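Local coordinates for protein glycosyl hydrolase family 26 (Bacteroides ovatus, PDB 4ZXO) that probably hydrolyses internal beta-mannosidic linkages of galactomannan as a family 26 beta-mannanase, at residues A[106-111]-A[116-121]. Sequence-based numbering, arbitrary orientation.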
ATOM      1  N   ASN A 106       5.574  18.579   2.004  1.00  7.70           N
ATOM      2  CA  ASN A 106       6.053  19.070   3.292  1.00  8.21           C
ATOM      3  C   ASN A 106       5.289  20.356   3.613  1.00  9.01           C
ATOM      4  O   ASN A 106       5.486  21.368   2.907  1.00 10.14           O
ATOM      5  CB  ASN A 106       7.553  19.318   3.182  1.00  8.63           C
ATOM      6  CG  ASN A 106       8.196  19.724   4.484  1.00  9.35           C
ATOM      7  OD1 ASN A 106       7.663  20.527   5.219  1.00 10.19           O
ATOM      8  ND2 ASN A 106       9.349  19.157   4.776  1.00  9.95           N
ATOM      9  N   PRO A 107       4.443  20.340   4.662  1.00  9.76           N
ATOM     10  CA  PRO A 107       3.581  21.519   4.905  1.00 10.69           C
ATOM     11  C   PRO A 107       4.321  22.722   5.500  1.00 13.04           C
ATOM     12  O   PRO A 107       3.766  23.829   5.501  1.00 14.84           O
ATOM     13  CB  PRO A 107       2.525  20.997   5.892  1.00 11.44           C
ATOM     14  CG  PRO A 107       3.218  19.837   6.628  1.00 11.12           C
ATOM     15  CD  PRO A 107       4.136  19.194   5.542  1.00 10.29           C
ATOM     16  N   LYS A 108       5.563  22.535   5.936  1.00 12.70           N
ATOM     17  CA  LYS A 108       6.297  23.653   6.506  1.00 13.27           C
ATOM     18  C   LYS A 108       7.247  24.271   5.469  1.00 13.78           C
ATOM     19  O   LYS A 108       7.318  25.506   5.324  1.00 16.28           O
ATOM     20  CB  LYS A 108       7.083  23.197   7.747  1.00 13.98           C
ATOM     21  CG  LYS A 108       7.838  24.329   8.457  1.00 16.26           C
ATOM     22  CD  LYS A 108       8.369  23.715   9.775  1.00 19.48           C
ATOM     23  CE  LYS A 108       8.783  24.716  10.802  1.00 21.58           C
ATOM     24  NZ  LYS A 108       9.968  25.457  10.401  1.00 21.10           N
ATOM     25  N   THR A 109       7.973  23.414   4.745  1.00 12.13           N
ATOM     26  CA  THR A 109       8.971  23.924   3.794  1.00 14.36           C
ATOM     27  C   THR A 109       8.443  24.170   2.407  1.00 15.22           C
ATOM     28  O   THR A 109       9.074  24.884   1.643  1.00 18.04           O
ATOM     29  CB  THR A 109      10.155  22.968   3.640  1.00 14.09           C
ATOM     30  OG1 THR A 109       9.733  21.809   2.932  1.00 12.41           O
ATOM     31  CG2 THR A 109      10.696  22.554   5.008  1.00 15.03           C
ATOM     32  N   GLY A 110       7.308  23.558   2.081  1.00 14.30           N
ATOM     33  CA  GLY A 110       6.740  23.587   0.728  1.00 13.30           C
ATOM     34  C   GLY A 110       7.434  22.583  -0.190  1.00 13.18           C
ATOM     35  O   GLY A 110       7.101  22.503  -1.383  1.00 15.20           O
ATOM     36  N   GLY A 111       8.390  21.818   0.338  1.00 12.23           N
ATOM     37  CA  GLY A 111       9.047  20.755  -0.440  1.00 10.60           C
ATOM     38  C   GLY A 111       8.247  19.483  -0.563  1.00 10.58           C
ATOM     39  O   GLY A 111       7.060  19.437  -0.178  1.00 11.22           O
ATOM     40  N   VAL A 116      13.767  16.533   4.075  1.00 10.31           N
ATOM     41  CA  VAL A 116      14.059  16.295   5.480  1.00 10.42           C
ATOM     42  C   VAL A 116      15.037  17.319   6.014  1.00 11.93           C
ATOM     43  O   VAL A 116      15.757  17.066   6.998  1.00 12.68           O
ATOM     44  CB  VAL A 116      14.560  14.813   5.694  1.00 10.24           C
ATOM     45  CG1 VAL A 116      13.345  13.826   5.373  1.00 11.21           C
ATOM     46  CG2 VAL A 116      15.823  14.486   4.883  1.00 11.54           C
ATOM     47  N   THR A 117      15.069  18.485   5.356  1.00 12.58           N
ATOM     48  CA  THR A 117      15.959  19.571   5.780  1.00 12.18           C
ATOM     49  C   THR A 117      15.591  20.089   7.160  1.00 12.09           C
ATOM     50  O   THR A 117      16.471  20.552   7.902  1.00 13.56           O
ATOM     51  CB  THR A 117      15.946  20.779   4.806  1.00 13.79           C
ATOM     52  OG1 THR A 117      14.612  21.235   4.669  1.00 14.15           O
ATOM     53  CG2 THR A 117      16.443  20.386   3.409  1.00 15.55           C
ATOM     54  N   ASP A 118      14.312  19.999   7.491  1.00 12.26           N
ATOM     55  CA  ASP A 118      13.762  20.601   8.704  1.00 13.14           C
ATOM     56  C   ASP A 118      13.088  19.495   9.535  1.00 13.51           C
ATOM     57  O   ASP A 118      12.140  18.857   9.083  1.00 14.68           O
ATOM     58  CB  ASP A 118      12.778  21.734   8.295  1.00 13.87           C
ATOM     59  CG  ASP A 118      12.217  22.510   9.476  1.00 14.56           C
ATOM     60  OD1 ASP A 118      12.107  21.949  10.611  1.00 13.97           O
ATOM     61  OD2 ASP A 118      11.810  23.670   9.242  1.00 16.15           O
ATOM     62  N   SER A 119      13.582  19.265  10.743  1.00 13.12           N
ATOM     63  CA  SER A 119      13.122  18.148  11.564  1.00 13.92           C
ATOM     64  C   SER A 119      12.068  18.631  12.520  1.00 14.74           C
ATOM     65  O   SER A 119      11.820  17.985  13.549  1.00 15.99           O
ATOM     66  CB  SER A 119      14.320  17.464  12.299  1.00 15.97           C
ATOM     67  OG  SER A 119      15.225  16.883  11.353  1.00 16.74           O
ATOM     68  N   THR A 120      11.440  19.767  12.217  1.00 13.29           N
ATOM     69  CA  THR A 120      10.376  20.289  13.099  1.00 13.59           C
ATOM     70  C   THR A 120       9.030  20.396  12.390  1.00 12.68           C
ATOM     71  O   THR A 120       8.123  21.114  12.855  1.00 13.37           O
ATOM     72  CB  THR A 120      10.763  21.667  13.710  1.00 15.30           C
ATOM     73  OG1 THR A 120      10.762  22.698  12.720  1.00 15.50           O
ATOM     74  CG2 THR A 120      12.144  21.584  14.367  1.00 17.71           C
ATOM     75  N   VAL A 121       8.893  19.672  11.268  1.00 10.67           N
ATOM     76  CA  VAL A 121       7.705  19.778  10.452  1.00 11.24           C
ATOM     77  C   VAL A 121       6.526  19.161  11.140  1.00 10.81           C
ATOM     78  O   VAL A 121       5.465  19.808  11.195  1.00 11.25           O
ATOM     79  CB  VAL A 121       7.899  19.162   9.068  1.00 11.72           C
ATOM     80  CG1 VAL A 121       6.625  19.251   8.181  1.00 12.58           C
ATOM     81  CG2 VAL A 121       9.052  19.854   8.379  1.00 13.13           C
TER
HETATM   82  O   HOH W   1      11.821  19.007   6.412  1.00 12.76           O
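Lys-108 NZ meets Asp-118 OD2 at 2.8 Å on the syn lone pair of that oxygen, a salt bridge whose side chains cross at about a right angle. The lysine chain runs extended and then bends at its last torsion (chi4 -68°), turning the amine to the carboxylate while CE passes Thr-120 OG1. The other oxygen, Asp-118 OD1, is gripped twice: Thr-120 N reaches it at 2.8 Å nearly end-on to the C-O bond, and Thr-120 OG1 donates at 2.6 Å to its syn side. An asparagine here would probably leave the Lys-108 amine without its opposite charge and free to swing away. At the other end of the contact, Val-121 CG1 packs on Pro-107 CD at 3.6 Å, and both its methyls lie against the Asn-106 amide; Trp-173 touches Asn-106, Pro-107 and Val-121. The amide is fixed by OD1, which accepts from Thr-109 N (2.9 Å, above the carbonyl plane) and from Lys-108 N, in the plane; its ND2 gives a hydrogen to a water that also accepts from Asp-118 N. Further out, Asp-115 bonds the hydroxyls of Thr-109 and Thr-117, and Gly-111 N donates to Thr-109 OG1 at 2.9 Å. Lys-108 N, Gly-111 N and Thr-120 N thereby close an Asx turn at Asn-106, an ST turn at Thr-109 and an Asx turn at Asp-118, shaping the loop from strand 97-101 to helix 121-125 in the beta/alpha barrel.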